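Local coordinates for DNA polymerase III, gamma subunit-related protein (Thermotoga maritima, PDB 2GNO) that probably binds DNA and is related to the gamma subunit of DNA polymerase III, with a domain of the AAA+ type, at residues Y30-S35 and V88-R93; N100-A105 and I115-R120. All coordinates share one frame; numbering follows the deposited sequence. Where two conformers were deposited one is given.

Contact 1 of 2, residues Y30-S35 and V88-R93; sequences YPREVS and VHDCER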
loop_
_atom_site.group_PDB
_atom_site.type_symbol
_atom_site.label_atom_id
_atom_site.label_comp_id
_atom_site.label_asym_id
_atom_site.label_seq_id
_atom_site.Cartn_x
_atom_site.Cartn_y
_atom_site.Cartn_z
ATOM N N TYR A 30 3.083 -4.805 -4.881
ATOM C CA TYR A 30 4.104 -5.490 -5.682
ATOM C C TYR A 30 5.130 -4.532 -6.324
ATOM O O TYR A 30 6.291 -4.840 -6.242
ATOM C CB TYR A 30 3.499 -6.484 -6.670
ATOM C CG TYR A 30 4.445 -7.476 -7.299
ATOM C CD1 TYR A 30 5.135 -8.404 -6.516
ATOM C CD2 TYR A 30 4.537 -7.594 -8.677
ATOM C CE1 TYR A 30 5.958 -9.376 -7.097
ATOM C CE2 TYR A 30 5.325 -8.567 -9.265
ATOM C CZ TYR A 30 6.037 -9.448 -8.476
ATOM O OH TYR A 30 6.820 -10.384 -9.095
ATOM N N PRO A 31 4.703 -3.393 -6.947
ATOM C CA PRO A 31 5.700 -2.438 -7.487
ATOM C C PRO A 31 6.716 -1.974 -6.437
ATOM O O PRO A 31 7.904 -1.899 -6.754
ATOM C CB PRO A 31 4.858 -1.279 -8.013
ATOM C CG PRO A 31 3.516 -1.950 -8.358
ATOM C CD PRO A 31 3.325 -2.984 -7.292
ATOM N N ARG A 32 6.239 -1.652 -5.232
ATOM C CA ARG A 32 7.090 -1.226 -4.116
ATOM C C ARG A 32 8.043 -2.323 -3.647
ATOM O O ARG A 32 9.209 -2.046 -3.387
ATOM C CB ARG A 32 6.240 -0.790 -2.925
ATOM C CG ARG A 32 5.465 0.510 -3.103
ATOM C CD ARG A 32 4.390 0.642 -2.034
ATOM N NE ARG A 32 4.940 0.449 -0.687
ATOM C CZ ARG A 32 5.464 1.394 0.101
ATOM N NH1 ARG A 32 5.479 2.669 -0.245
ATOM N NH2 ARG A 32 5.949 1.047 1.294
ATOM N N GLU A 33 7.536 -3.550 -3.521
ATOM C CA GLU A 33 8.347 -4.713 -3.080
ATOM C C GLU A 33 9.357 -5.184 -4.106
ATOM O O GLU A 33 10.450 -5.624 -3.744
ATOM C CB GLU A 33 7.456 -5.857 -2.637
ATOM C CG GLU A 33 6.640 -5.514 -1.403
ATOM C CD GLU A 33 7.492 -5.192 -0.207
ATOM O OE1 GLU A 33 8.468 -5.914 0.066
ATOM O OE2 GLU A 33 7.177 -4.212 0.474
ATOM N N VAL A 34 8.999 -5.112 -5.379
ATOM C CA VAL A 34 9.949 -5.426 -6.440
ATOM C C VAL A 34 11.115 -4.398 -6.377
ATOM O O VAL A 34 12.295 -4.786 -6.490
ATOM C CB VAL A 34 9.277 -5.409 -7.833
ATOM C CG1 VAL A 34 10.332 -5.475 -8.951
ATOM C CG2 VAL A 34 8.288 -6.583 -7.950
ATOM N N SER A 35 10.764 -3.126 -6.202
ATOM C CA SER A 35 11.724 -2.023 -6.093
ATOM C C SER A 35 12.689 -2.221 -4.932
ATOM O O SER A 35 13.897 -2.056 -5.104
ATOM C CB SER A 35 11.011 -0.664 -5.933
ATOM O OG SER A 35 10.111 -0.427 -7.006
ATOM N N VAL A 88 12.090 5.454 -5.142
ATOM C CA VAL A 88 11.079 6.508 -4.906
ATOM C C VAL A 88 9.739 5.807 -5.049
ATOM O O VAL A 88 9.343 5.465 -6.156
ATOM C CB VAL A 88 11.169 7.637 -5.916
ATOM C CG1 VAL A 88 10.148 8.757 -5.574
ATOM C CG2 VAL A 88 12.601 8.179 -5.972
ATOM N N HIS A 89 9.050 5.601 -3.933
ATOM C CA HIS A 89 7.762 4.895 -3.961
ATOM C C HIS A 89 6.608 5.787 -4.356
ATOM O O HIS A 89 6.540 6.923 -3.889
ATOM C CB HIS A 89 7.439 4.305 -2.598
ATOM C CG HIS A 89 8.396 3.236 -2.147
ATOM N ND1 HIS A 89 8.603 2.084 -2.866
ATOM C CD2 HIS A 89 9.070 3.072 -0.989
ATOM C CE1 HIS A 89 9.440 1.301 -2.217
ATOM N NE2 HIS A 89 9.725 1.869 -1.063
ATOM N N ASP A 90 5.704 5.300 -5.205
ATOM C CA ASP A 90 4.528 6.090 -5.625
ATOM C C ASP A 90 4.923 7.494 -6.111
ATOM O O ASP A 90 4.404 8.511 -5.636
ATOM C CB ASP A 90 3.510 6.083 -4.478
ATOM C CG ASP A 90 2.901 4.699 -4.256
ATOM O OD1 ASP A 90 2.495 4.055 -5.249
ATOM O OD2 ASP A 90 2.765 4.271 -3.096
ATOM N N CYS A 91 5.783 7.503 -7.133
ATOM C CA CYS A 91 6.381 8.719 -7.700
ATOM C C CYS A 91 5.485 9.759 -8.380
ATOM O O CYS A 91 5.949 10.888 -8.639
ATOM C CB CYS A 91 7.540 8.361 -8.621
ATOM S SG CYS A 91 6.944 7.462 -10.002
ATOM N N GLU A 92 4.224 9.407 -8.648
ATOM C CA GLU A 92 3.246 10.354 -9.214
ATOM C C GLU A 92 2.979 11.486 -8.219
ATOM O O GLU A 92 2.454 12.546 -8.598
ATOM C CB GLU A 92 1.915 9.691 -9.607
ATOM C CG GLU A 92 0.978 9.146 -8.482
ATOM C CD GLU A 92 1.436 7.896 -7.764
ATOM O OE1 GLU A 92 2.518 7.347 -8.083
ATOM O OE2 GLU A 92 0.681 7.452 -6.872
ATOM N N ARG A 93 3.300 11.235 -6.945
ATOM C CA ARG A 93 3.192 12.222 -5.887
ATOM C C ARG A 93 4.171 13.402 -6.054
ATOM O O ARG A 93 4.063 14.384 -5.310
ATOM C CB ARG A 93 3.391 11.570 -4.524
ATOM C CG ARG A 93 2.283 10.602 -4.100
ATOM C CD ARG A 93 2.551 10.109 -2.680
ATOM N NE ARG A 93 3.788 9.319 -2.627
ATOM C CZ ARG A 93 4.415 8.912 -1.523
ATOM N NH1 ARG A 93 3.983 9.196 -0.313
ATOM N NH2 ARG A 93 5.514 8.191 -1.639
#
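With CG anti to the carbonyl carbon in both residues (chi1 -70° in R32 and -64° in H89), the arginine leaves helix 30-43 beside the imidazole, and a bend at its chi3 carries the guanidinium over one face of that ring. R32 CG rests 3.5 Å from H89 ND1, and R32 NH1 stands 3.5 Å from H89 CB. The side chains cross at about a right angle, the guanidinium tilted 34° from the ring and displaced toward its rim. R32 was modelled in two conformers, of which this is one. The carboxylate of D90 stays beyond salt-bridge range, its OD2 4.2 Å from R32 NH1; D56 pairs with that nitrogen instead, and also with R93. Within the loop, R93 NH2 donates to H89 O over 2.8 Å from above the carbonyl plane. E54 and N118 hold the two ring nitrogens of H89. Replacing this histidine with an alanine would probably leave E54 and N118 without their ring partners and take away the face against which R32 packs. No hydrogen bond spans the two segments: the contact is van der Waals packing of an aromatic face against a cationic arm, whose charge D56 and D90 are likely to offset.

Contact 2 of 2, residues N100-A105 and I115-R120; sequences NAFLKA and IVLNTR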
loop_
_atom_site.group_PDB
_atom_site.type_symbol
_atom_site.label_atom_id
_atom_site.label_comp_id
_atom_site.label_asym_id
_atom_site.label_seq_id
_atom_site.Cartn_x
_atom_site.Cartn_y
_atom_site.Cartn_z
ATOM N N ASN A 100 10.629 18.793 -12.200
ATOM C CA ASN A 100 11.512 19.706 -12.922
ATOM C C ASN A 100 12.950 19.596 -12.432
ATOM O O ASN A 100 13.876 19.487 -13.231
ATOM C CB ASN A 100 11.045 21.161 -12.724
ATOM C CG ASN A 100 11.939 22.182 -13.431
ATOM O OD1 ASN A 100 12.556 21.896 -14.464
ATOM N ND2 ASN A 100 11.971 23.404 -12.896
ATOM N N ALA A 101 13.123 19.636 -11.116
ATOM C CA ALA A 101 14.445 19.537 -10.503
ATOM C C ALA A 101 15.122 18.182 -10.708
ATOM O O ALA A 101 16.349 18.100 -10.635
ATOM C CB ALA A 101 14.355 19.842 -9.009
ATOM N N PHE A 102 14.342 17.140 -11.006
ATOM C CA PHE A 102 14.869 15.781 -11.161
ATOM C C PHE A 102 15.154 15.335 -12.599
ATOM O O PHE A 102 15.642 14.233 -12.808
ATOM C CB PHE A 102 13.872 14.846 -10.429
ATOM C CG PHE A 102 14.422 13.500 -10.000
ATOM C CD1 PHE A 102 15.700 13.358 -9.466
ATOM C CD2 PHE A 102 13.577 12.417 -9.919
ATOM C CE1 PHE A 102 16.160 12.130 -9.037
ATOM C CE2 PHE A 102 14.031 11.209 -9.438
ATOM C CZ PHE A 102 15.319 11.068 -9.009
ATOM N N LEU A 103 14.959 16.220 -13.578
ATOM C CA LEU A 103 15.172 15.863 -14.992
ATOM C C LEU A 103 16.618 15.552 -15.363
ATOM O O LEU A 103 16.854 14.554 -16.032
ATOM C CB LEU A 103 14.600 16.934 -15.922
ATOM C CG LEU A 103 13.116 17.288 -15.728
ATOM C CD1 LEU A 103 12.696 18.359 -16.739
ATOM C CD2 LEU A 103 12.203 16.050 -15.780
ATOM N N LYS A 104 17.574 16.368 -14.908
ATOM C CA LYS A 104 19.008 16.150 -15.213
ATOM C C LYS A 104 19.522 14.825 -14.639
ATOM O O LYS A 104 20.163 14.038 -15.350
ATOM C CB LYS A 104 19.877 17.320 -14.722
ATOM N N ALA A 105 19.233 14.575 -13.363
ATOM C CA ALA A 105 19.635 13.316 -12.718
ATOM C C ALA A 105 18.896 12.121 -13.333
ATOM O O ALA A 105 19.480 11.060 -13.458
ATOM C CB ALA A 105 19.400 13.365 -11.213
ATOM N N ILE A 115 18.173 4.552 -10.566
ATOM C CA ILE A 115 17.059 5.229 -9.916
ATOM C C ILE A 115 15.862 4.342 -10.187
ATOM O O ILE A 115 15.579 4.034 -11.353
ATOM C CB ILE A 115 16.830 6.655 -10.428
ATOM C CG1 ILE A 115 18.105 7.500 -10.231
ATOM C CG2 ILE A 115 15.631 7.260 -9.697
ATOM C CD1 ILE A 115 18.017 8.932 -10.814
ATOM N N VAL A 116 15.200 3.895 -9.115
ATOM C CA VAL A 116 14.050 3.003 -9.213
ATOM C C VAL A 116 12.811 3.718 -8.688
ATOM O O VAL A 116 12.586 3.808 -7.499
ATOM C CB VAL A 116 14.267 1.713 -8.382
ATOM C CG1 VAL A 116 13.162 0.668 -8.729
ATOM C CG2 VAL A 116 15.644 1.130 -8.683
ATOM N N LEU A 117 12.012 4.237 -9.605
ATOM C CA LEU A 117 10.785 4.895 -9.277
ATOM C C LEU A 117 9.707 3.829 -9.381
ATOM O O LEU A 117 9.890 2.829 -10.088
ATOM C CB LEU A 117 10.478 5.967 -10.323
ATOM C CG LEU A 117 11.508 7.055 -10.630
ATOM C CD1 LEU A 117 10.938 8.041 -11.635
ATOM C CD2 LEU A 117 11.877 7.777 -9.421
ATOM N N ASN A 118 8.610 3.993 -8.656
ATOM C CA ASN A 118 7.484 3.062 -8.789
ATOM C C ASN A 118 6.154 3.791 -8.669
ATOM O O ASN A 118 6.029 4.822 -7.991
ATOM C CB ASN A 118 7.588 1.801 -7.904
ATOM C CG ASN A 118 7.538 2.097 -6.426
ATOM O OD1 ASN A 118 6.521 2.507 -5.911
ATOM N ND2 ASN A 118 8.624 1.787 -5.716
ATOM N N THR A 119 5.168 3.252 -9.365
ATOM C CA THR A 119 3.827 3.829 -9.405
ATOM C C THR A 119 2.891 2.815 -10.022
ATOM O O THR A 119 3.322 1.845 -10.636
ATOM C CB THR A 119 3.763 5.108 -10.290
ATOM O OG1 THR A 119 2.485 5.739 -10.166
ATOM C CG2 THR A 119 4.016 4.793 -11.786
ATOM N N ARG A 120 1.609 3.055 -9.855
ATOM C CA ARG A 120 0.560 2.198 -10.413
ATOM C C ARG A 120 -0.231 2.958 -11.500
ATOM O O ARG A 120 -1.151 2.406 -12.090
ATOM C CB ARG A 120 -0.389 1.846 -9.269
ATOM C CG ARG A 120 0.269 1.155 -8.039
ATOM C CD ARG A 120 -0.702 1.117 -6.889
ATOM N NE ARG A 120 -1.955 0.469 -7.299
ATOM C CZ ARG A 120 -3.132 0.560 -6.665
ATOM N NH1 ARG A 120 -3.292 1.310 -5.566
ATOM N NH2 ARG A 120 -4.187 -0.085 -7.164
#
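The ring of F102 points its far end at two aliphatic side chains of strand 113-119, and this is the close-packed part of the contact. F102 CZ lies 3.9 Å from I115 CG2 and equally near the CD1 of that residue, so both ends of the branched isoleucine meet the same ring corner. L117 comes in at the ring edge, near its plane, with its CD2 4.1 Å from F102 CE2. The ring reaches the sheet because its CG stands anti to the backbone N (chi1 -158°), which swings the ring toward the strand. F102, I115 and L117 are all buried, and the join between their side chains is purely apolar; no hydrogen bond crosses it.

Toward A105, the partly exposed side, the contact thins out to one touch, in which A105 O lies 3.7 Å from I115 CD1. The backbones stay well apart here, with 8.9 Å between A105 CA and I115 CA. Beyond L117 the strand runs away from this helical region.

I67 and I70 of helix 64-74 pack on F102, L74 of the same helix on I115, and M94 also touches the phenylalanine. The contact joins the junction between helices 96-101 and 103-107, and A105 of the latter, to a strand that lies between strands 84-88 and 19-24 of the parallel sheet.

Contacts 1 and 2 lie about 11 Å apart, centre to centre. They meet where strand 113-119 ends beside the loop after strand 84-88. C91 N is 2.8 Å from N118 O, a probable hydrogen bond. Another probable one joins E92 OE1 to T119 OG1 at 2.6 Å. N118 also reaches back to S35, so it bridges both segments of contact 1. By topology, helix 30-43 and the ends of strands 84-88 and 113-119 probably match the P-loop helix, Walker B and sensor 1 of AAA+ ATPases, although canonical Walker sequences are absent. A sodium ion lies about 9 Å from the side chain of S35, and the next residue, L36, lines a 2-ethoxyethanol pocket with P47, A49 and V52.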